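Local coordinates for protein flavin adenine dinucleotide synthase (Saccharomyces cerevisiae, PDB 2WSI) that catalyses the adenylation of flavin mononucleotide by ATP, making the coenzyme flavin adenine dinucleotide and releasing diphosphate, at residues Q25-A28 with S29-A33; L293-D296 with T297-R300. One frame throughout, in Å; residues are numbered along the deposited sequence.

Interaction 1 of 2, residues Q25-A28 with S29-A33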
ATOM      1  N   GLN A  25     -15.364   7.447 -14.749  1.00 20.92           N
ATOM      2  CA  GLN A  25     -14.127   8.202 -14.792  1.00 22.64           C
ATOM      3  C   GLN A  25     -13.143   7.582 -13.788  1.00 22.56           C
ATOM      4  O   GLN A  25     -11.945   7.526 -14.035  1.00 17.08           O
ATOM      5  CB  GLN A  25     -14.387   9.680 -14.483  1.00 30.21           C
ATOM      6  CG  GLN A  25     -15.262  10.359 -15.554  1.00 36.48           C
ATOM      7  CD  GLN A  25     -15.975  11.615 -15.047  1.00 49.79           C
ATOM      8  OE1 GLN A  25     -15.375  12.689 -14.942  1.00 47.62           O
ATOM      9  NE2 GLN A  25     -17.270  11.483 -14.749  1.00 50.82           N
ATOM     10  N   ILE A  26     -13.665   7.112 -12.660  1.00 20.33           N
ATOM     11  CA  ILE A  26     -12.806   6.596 -11.602  1.00 23.27           C
ATOM     12  C   ILE A  26     -12.127   5.324 -12.083  1.00 16.52           C
ATOM     13  O   ILE A  26     -10.903   5.195 -11.970  1.00 18.07           O
ATOM     14  CB  ILE A  26     -13.582   6.345 -10.306  1.00 22.60           C
ATOM     15  CG1 ILE A  26     -13.917   7.666  -9.619  1.00 21.12           C
ATOM     16  CG2 ILE A  26     -12.761   5.492  -9.316  1.00 19.71           C
ATOM     17  CD1 ILE A  26     -14.981   7.472  -8.578  1.00 20.59           C
ATOM     18  N   ILE A  27     -12.904   4.403 -12.647  1.00 19.95           N
ATOM     19  CA  ILE A  27     -12.334   3.143 -13.098  1.00 22.68           C
ATOM     20  C   ILE A  27     -11.325   3.386 -14.194  1.00 20.40           C
ATOM     21  O   ILE A  27     -10.236   2.808 -14.164  1.00 17.65           O
ATOM     22  CB  ILE A  27     -13.386   2.121 -13.598  1.00 25.33           C
ATOM     23  CG1 ILE A  27     -14.353   1.733 -12.471  1.00 27.10           C
ATOM     24  CG2 ILE A  27     -12.691   0.846 -14.107  1.00 20.49           C
ATOM     25  CD1 ILE A  27     -13.680   1.521 -11.154  1.00 34.23           C
ATOM     26  N   ALA A  28     -11.663   4.233 -15.163  1.00 23.11           N
ATOM     27  CA  ALA A  28     -10.748   4.469 -16.292  1.00 25.01           C
ATOM     28  C   ALA A  28      -9.462   5.154 -15.820  1.00 16.99           C
ATOM     29  O   ALA A  28      -8.377   4.850 -16.288  1.00 15.78           O
ATOM     30  CB  ALA A  28     -11.434   5.311 -17.384  1.00 23.59           C
ATOM     31  N   SER A  29      -9.608   6.108 -14.909  1.00 13.05           N
ATOM     32  CA  SER A  29      -8.456   6.772 -14.320  1.00 19.07           C
ATOM     33  C   SER A  29      -7.537   5.763 -13.603  1.00 13.00           C
ATOM     34  O   SER A  29      -6.318   5.853 -13.670  1.00 13.50           O
ATOM     35  CB  SER A  29      -8.939   7.783 -13.300  1.00 20.28           C
ATOM     36  OG  SER A  29      -7.861   8.278 -12.569  1.00 17.85           O
ATOM     37  N   THR A  30      -8.148   4.830 -12.898  1.00 15.53           N
ATOM     38  CA  THR A  30      -7.391   3.854 -12.101  1.00 12.01           C
ATOM     39  C   THR A  30      -6.725   2.817 -13.011  1.00 14.15           C
ATOM     40  O   THR A  30      -5.626   2.348 -12.736  1.00 12.83           O
ATOM     41  CB  THR A  30      -8.303   3.190 -11.077  1.00 10.07           C
ATOM     42  OG1 THR A  30      -8.907   4.203 -10.245  1.00 10.87           O
ATOM     43  CG2 THR A  30      -7.489   2.179 -10.177  1.00  7.84           C
ATOM     44  N   GLN A  31      -7.363   2.499 -14.128  1.00 13.73           N
ATOM     45  CA  GLN A  31      -6.748   1.610 -15.109  1.00 17.77           C
ATOM     46  C   GLN A  31      -5.512   2.258 -15.680  1.00 14.07           C
ATOM     47  O   GLN A  31      -4.484   1.600 -15.827  1.00 13.23           O
ATOM     48  CB  GLN A  31      -7.740   1.247 -16.215  1.00 17.37           C
ATOM     49  CG  GLN A  31      -8.833   0.295 -15.714  1.00 14.27           C
ATOM     50  CD  GLN A  31      -9.963   0.123 -16.724  1.00 25.59           C
ATOM     51  OE1 GLN A  31     -10.226   1.017 -17.531  1.00 17.75           O
ATOM     52  NE2 GLN A  31     -10.636  -1.017 -16.671  1.00 16.52           N
ATOM     53  N   GLU A  32      -5.588   3.554 -15.963  1.00 12.53           N
ATOM     54  CA  GLU A  32      -4.409   4.271 -16.418  1.00 19.33           C
ATOM     55  C   GLU A  32      -3.299   4.342 -15.354  1.00 14.68           C
ATOM     56  O   GLU A  32      -2.114   4.234 -15.689  1.00 13.28           O
ATOM     57  CB  GLU A  32      -4.742   5.701 -16.822  1.00 22.45           C
ATOM     58  CG  GLU A  32      -3.495   6.492 -17.198  1.00 20.36           C
ATOM     59  CD  GLU A  32      -3.799   7.937 -17.578  1.00 46.84           C
ATOM     60  OE1 GLU A  32      -4.105   8.738 -16.663  1.00 56.50           O
ATOM     61  OE2 GLU A  32      -3.719   8.274 -18.788  1.00 56.63           O
ATOM     62  N   ALA A  33      -3.663   4.598 -14.099  1.00 14.04           N
ATOM     63  CA  ALA A  33      -2.645   4.663 -13.043  1.00 15.40           C
ATOM     64  C   ALA A  33      -1.940   3.298 -12.888  1.00 11.53           C
ATOM     65  O   ALA A  33      -0.726   3.224 -12.599  1.00  9.29           O
ATOM     66  CB  ALA A  33      -3.279   5.090 -11.737  1.00 13.66           C
TER
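The opening turns of helix 25-45 are built here by the i to i+4 bonds of an alpha-helix, from Ser29 N to Gln25 O (2.9 Å) through to Glu32 N on Ala28 O (3.1 Å). The carbonyl of Ile26 meets two groups of one residue. Thr30 N donates to it, and the hydroxyl Thr30 OG1 stands 2.8 Å from the same Ile26 O, its CB turned to place OG1 beside the backbone N (chi1 -57°). Asn201 OD1 is also within reach of that hydroxyl, and Ser29 OG bonds to Asn201 as well, which ties this helix to helix 199-209. One turn on from Ile27, Gln31 runs back along the helix. Its CG passes 3.3 Å from Ile27 O, and the two side chains cross at a slant, with Gln31 NE2 3.8 Å from the methyl Ile27 CG2. The same NE2 donates to the carbonyls of Tyr17 and Ile20, at the close of helix 3-18 and in the loop after it. A leucine in place of Gln31 would probably deprive those two carbonyls of this donor and weaken the tie between the helices. Neutral hydrogen bonds from different sides of one turn thus fasten helix 25-45 to both neighbours, while the buried Ile27 adds apolar contact with Tyr17 and Ser204.

Interaction 2 of 2, residues L293-D296 with T297-R300. With FAD (flavin-adenine dinucleotide), chain C.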
ATOM      1  N   LEU A 293     -14.113   9.008   2.056  1.00  8.90           N
ATOM      2  CA  LEU A 293     -13.398  10.218   1.681  1.00 14.89           C
ATOM      3  C   LEU A 293     -12.734  10.086   0.297  1.00 21.38           C
ATOM      4  O   LEU A 293     -11.980   9.141   0.040  1.00 16.76           O
ATOM      5  CB  LEU A 293     -12.361  10.588   2.719  1.00 10.33           C
ATOM      6  CG  LEU A 293     -11.739  11.946   2.416  1.00 14.87           C
ATOM      7  CD1 LEU A 293     -12.550  13.025   3.134  1.00 24.48           C
ATOM      8  CD2 LEU A 293     -10.285  12.023   2.825  1.00 18.45           C
ATOM      9  N   VAL A 294     -13.028  11.024  -0.606  1.00 12.10           N
ATOM     10  CA  VAL A 294     -12.375  11.031  -1.925  1.00 11.89           C
ATOM     11  C   VAL A 294     -11.619  12.317  -2.191  1.00 18.34           C
ATOM     12  O   VAL A 294     -10.910  12.424  -3.183  1.00 17.10           O
ATOM     13  CB  VAL A 294     -13.344  10.792  -3.101  1.00 18.01           C
ATOM     14  CG1 VAL A 294     -13.788   9.333  -3.127  1.00 17.36           C
ATOM     15  CG2 VAL A 294     -14.548  11.761  -3.081  1.00 19.46           C
ATOM     16  N   ASP A 295     -11.769  13.288  -1.295  1.00 20.36           N
ATOM     17  CA  ASP A 295     -11.196  14.612  -1.505  1.00 18.50           C
ATOM     18  C   ASP A 295      -9.767  14.564  -1.027  1.00 19.60           C
ATOM     19  O   ASP A 295      -9.509  14.512   0.184  1.00 18.30           O
ATOM     20  CB  ASP A 295     -12.023  15.661  -0.745  1.00 25.39           C
ATOM     21  CG  ASP A 295     -11.442  17.051  -0.854  1.00 35.46           C
ATOM     22  OD1 ASP A 295     -10.405  17.183  -1.535  1.00 25.26           O
ATOM     23  OD2 ASP A 295     -12.007  18.000  -0.252  1.00 30.38           O
ATOM     24  N   ASP A 296      -8.824  14.538  -1.967  1.00 16.29           N
ATOM     25  CA  ASP A 296      -7.417  14.330  -1.612  1.00 19.10           C
ATOM     26  C   ASP A 296      -6.929  15.410  -0.663  1.00 17.13           C
ATOM     27  O   ASP A 296      -5.994  15.189   0.093  1.00 19.01           O
ATOM     28  CB  ASP A 296      -6.505  14.337  -2.855  1.00 23.24           C
ATOM     29  CG  ASP A 296      -6.731  13.138  -3.767  1.00 33.24           C
ATOM     30  OD1 ASP A 296      -5.842  12.261  -3.826  1.00 27.94           O
ATOM     31  OD2 ASP A 296      -7.793  13.075  -4.422  1.00 34.51           O
ATOM     32  N   THR A 297      -7.536  16.595  -0.731  1.00 24.17           N
ATOM     33  CA  THR A 297      -7.040  17.715   0.067  1.00 19.19           C
ATOM     34  C   THR A 297      -7.246  17.405   1.544  1.00 20.19           C
ATOM     35  O   THR A 297      -6.558  17.941   2.410  1.00 22.33           O
ATOM     36  CB  THR A 297      -7.746  19.079  -0.265  1.00 22.61           C
ATOM     37  OG1 THR A 297      -8.828  19.282   0.640  1.00 34.42           O
ATOM     38  CG2 THR A 297      -8.298  19.137  -1.692  1.00 20.70           C
ATOM     39  N   LEU A 298      -8.201  16.530   1.829  1.00 14.98           N
ATOM     40  CA  LEU A 298      -8.623  16.291   3.200  1.00 15.51           C
ATOM     41  C   LEU A 298      -8.074  14.978   3.780  1.00 20.36           C
ATOM     42  O   LEU A 298      -8.408  14.613   4.906  1.00 18.90           O
ATOM     43  CB  LEU A 298     -10.148  16.258   3.258  1.00 18.97           C
ATOM     44  CG  LEU A 298     -10.846  17.587   2.910  1.00 23.59           C
ATOM     45  CD1 LEU A 298     -12.364  17.462   3.071  1.00 20.81           C
ATOM     46  CD2 LEU A 298     -10.298  18.686   3.788  1.00 27.45           C
ATOM     47  N   GLU A 299      -7.226  14.300   3.012  1.00 15.87           N
ATOM     48  CA  GLU A 299      -6.757  12.956   3.356  1.00 17.63           C
ATOM     49  C   GLU A 299      -6.026  12.916   4.693  1.00 22.10           C
ATOM     50  O   GLU A 299      -6.165  11.966   5.472  1.00 18.17           O
ATOM     51  CB  GLU A 299      -5.848  12.417   2.238  1.00 15.43           C
ATOM     52  CG  GLU A 299      -5.348  10.988   2.455  1.00 22.49           C
ATOM     53  CD  GLU A 299      -4.771  10.338   1.169  1.00 21.90           C
ATOM     54  OE1 GLU A 299      -4.923  10.920   0.087  1.00 20.47           O
ATOM     55  OE2 GLU A 299      -4.187   9.235   1.252  1.00 19.32           O
ATOM     56  N   ARG A 300      -5.239  13.941   4.975  1.00 17.41           N
ATOM     57  CA  ARG A 300      -4.442  13.921   6.187  1.00 22.14           C
ATOM     58  C   ARG A 300      -5.091  14.743   7.311  1.00 26.32           C
ATOM     59  O   ARG A 300      -4.421  15.117   8.257  1.00 24.26           O
ATOM     60  CB  ARG A 300      -3.037  14.453   5.886  1.00 27.36           C
ATOM     61  CG  ARG A 300      -2.250  13.553   4.934  1.00 32.24           C
ATOM     62  CD  ARG A 300      -0.846  14.062   4.753  1.00 39.85           C
ATOM     63  NE  ARG A 300      -0.102  13.986   6.001  1.00 47.91           N
ATOM     64  CZ  ARG A 300       0.706  12.983   6.335  1.00 44.50           C
ATOM     65  NH1 ARG A 300       0.893  11.964   5.506  1.00 29.26           N
ATOM     66  NH2 ARG A 300       1.333  13.007   7.502  1.00 48.73           N
TER
HETATM   67  PA  FAD C2762       4.490   8.091   4.842  1.00 25.11           P
HETATM   68  O1A FAD C2762       3.415   8.013   5.892  1.00 25.55           O
HETATM   69  O2A FAD C2762       5.831   8.376   5.460  1.00 38.25           O
HETATM   70  O5B FAD C2762       4.535   6.796   3.867  1.00 20.66           O
HETATM   71  C5B FAD C2762       5.225   6.902   2.636  1.00 16.98           C
HETATM   72  C4B FAD C2762       5.829   5.535   2.297  1.00 15.06           C
HETATM   73  O4B FAD C2762       6.981   5.325   3.070  1.00 19.87           O
HETATM   74  C3B FAD C2762       4.884   4.400   2.638  1.00 16.45           C
HETATM   75  O3B FAD C2762       4.028   4.096   1.566  1.00 14.93           O
HETATM   76  C2B FAD C2762       5.851   3.266   2.926  1.00 12.69           C
HETATM   77  O2B FAD C2762       6.251   2.640   1.725  1.00 16.97           O
HETATM   78  C1B FAD C2762       7.029   3.986   3.527  1.00 16.42           C
HETATM   79  N9A FAD C2762       6.880   3.977   4.991  1.00 18.03           N
HETATM   80  C8A FAD C2762       6.329   4.941   5.798  1.00 23.63           C
HETATM   81  N7A FAD C2762       6.415   4.528   7.092  1.00 14.64           N
HETATM   82  C5A FAD C2762       6.996   3.300   7.096  1.00 19.71           C
HETATM   83  C6A FAD C2762       7.315   2.416   8.106  1.00 15.26           C
HETATM   84  N6A FAD C2762       7.073   2.685   9.403  1.00 15.88           N
HETATM   85  N1A FAD C2762       7.935   1.248   7.770  1.00 13.01           N
HETATM   86  C2A FAD C2762       8.235   0.925   6.463  1.00 15.73           C
HETATM   87  N3A FAD C2762       7.879   1.791   5.456  1.00 15.74           N
HETATM   88  C4A FAD C2762       7.301   2.966   5.787  1.00 16.27           C
HETATM   89  N1  FAD C2762      12.619  12.331   2.555  1.00 23.68           N
HETATM   90  C2  FAD C2762      13.544  13.214   2.061  1.00 23.88           C
HETATM   91  O2  FAD C2762      13.376  14.426   2.195  1.00 30.53           O
HETATM   92  N3  FAD C2762      14.663  12.749   1.416  1.00 26.86           N
HETATM   93  C4  FAD C2762      14.876  11.396   1.264  1.00 28.00           C
HETATM   94  O4  FAD C2762      15.899  11.049   0.665  1.00 24.47           O
HETATM   95  C4X FAD C2762      13.937  10.490   1.768  1.00 18.42           C
HETATM   96  N5  FAD C2762      14.106   9.114   1.635  1.00 21.16           N
HETATM   97  C5X FAD C2762      13.163   8.236   2.131  1.00 18.24           C
HETATM   98  C6  FAD C2762      13.322   6.856   2.003  1.00 16.27           C
HETATM   99  C7  FAD C2762      12.367   5.990   2.543  1.00 14.18           C
HETATM  100  C7M FAD C2762      12.515   4.500   2.433  1.00 16.31           C
HETATM  101  C8  FAD C2762      11.252   6.512   3.186  1.00 21.91           C
HETATM  102  C8M FAD C2762      10.204   5.597   3.747  1.00 21.95           C
HETATM  103  C9  FAD C2762      11.093   7.881   3.301  1.00 21.88           C
HETATM  104  C9A FAD C2762      12.043   8.743   2.790  1.00 23.12           C
HETATM  105  N10 FAD C2762      11.866  10.105   2.935  1.00 24.68           N
HETATM  106  C10 FAD C2762      12.798  10.973   2.404  1.00 24.87           C
HETATM  107  C1' FAD C2762      10.633  10.629   3.619  1.00 26.69           C
HETATM  108  C2' FAD C2762       9.489  10.817   2.598  1.00 21.38           C
HETATM  109  O2' FAD C2762       9.864  11.565   1.466  1.00 25.97           O
HETATM  110  C3' FAD C2762       8.245  11.453   3.210  1.00 28.60           C
HETATM  111  O3' FAD C2762       8.501  12.811   3.476  1.00 25.46           O
HETATM  112  C4' FAD C2762       7.845  10.742   4.489  1.00 29.94           C
HETATM  113  O4' FAD C2762       7.834   9.344   4.283  1.00 26.79           O
HETATM  114  C5' FAD C2762       6.445  11.173   4.927  1.00 27.30           C
HETATM  115  O5' FAD C2762       5.599  11.220   3.793  1.00 38.05           O
HETATM  116  P   FAD C2762       4.079  10.693   3.873  1.00 34.15           P
HETATM  117  O1P FAD C2762       3.498  11.037   5.225  1.00 31.74           O
HETATM  118  O2P FAD C2762       3.289  11.198   2.687  1.00 31.53           O
HETATM  119  O3P FAD C2762       4.087   9.108   3.689  1.00 31.54           O
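Leu293 reaches forward along the chain to the residues that follow the start of the short 3-10 turn, with CD2 3.7 Å from Glu299 CA and CD1 4.0 Å from Leu298 CB. The two leucine side chains cross at about a right angle, and Leu293 also rests on Leu199 of helix 199-209. This is the tight side. The backbone of the turn is held by Leu298 N on Asp295 O (2.9 Å) and by a long bond from Glu299 N to Asp296 O (3.3 Å), which comes from well above the carbonyl plane. The outer side is looser. The exposed Thr297 offers its backbone N to the carboxylate of Asp295, whose OD1 is not securely placed, and Asp295 OD2 lies 3.4 Å from Leu298 CD1, a polar atom alongside a methyl. Two more acids come close, Asp296 OD1 and Glu299 OE1 being 4.2 Å apart. Asp296 OD1 takes the N-H of Leu199, while Glu299 OE2 has salt bridges to Arg166 and Lys64; Arg166 also makes a long, weak pair with Asp296, and this positive charge probably eases the repulsion. Beyond the turn, Arg300 bends at its third torsion (chi3 65°) and sends NH1 to FAD O1P, on the phosphate of the FMN half, in a weak bond of 2.8 Å. Leucine packing and buried Glu299 thus pin the turn, and from it Arg300 extends a positive charge to the product's pyrophosphate.

Interaction 1 and interaction 2 are both partly buried, each centred about 17 Å from the centre of the chain; their own centres are 18 Å apart and their nearest atoms about 6 Å apart without touching. What they share is a neighbour, helix 199-209: residues 25-33 meet it at Asn201, Ser204 and Phe205, residues 293-300 at Leu199, Thr200 and Trp203. Their chemistry differs with their place. Interaction 1 is a regular helix far from the ligand, and the polar groups that join it to its neighbours are neutral amides and hydroxyls. Interaction 2 is an irregular turn near the C-terminus, rich in charge, where acids meet basic residues and one arginine contacts FAD directly.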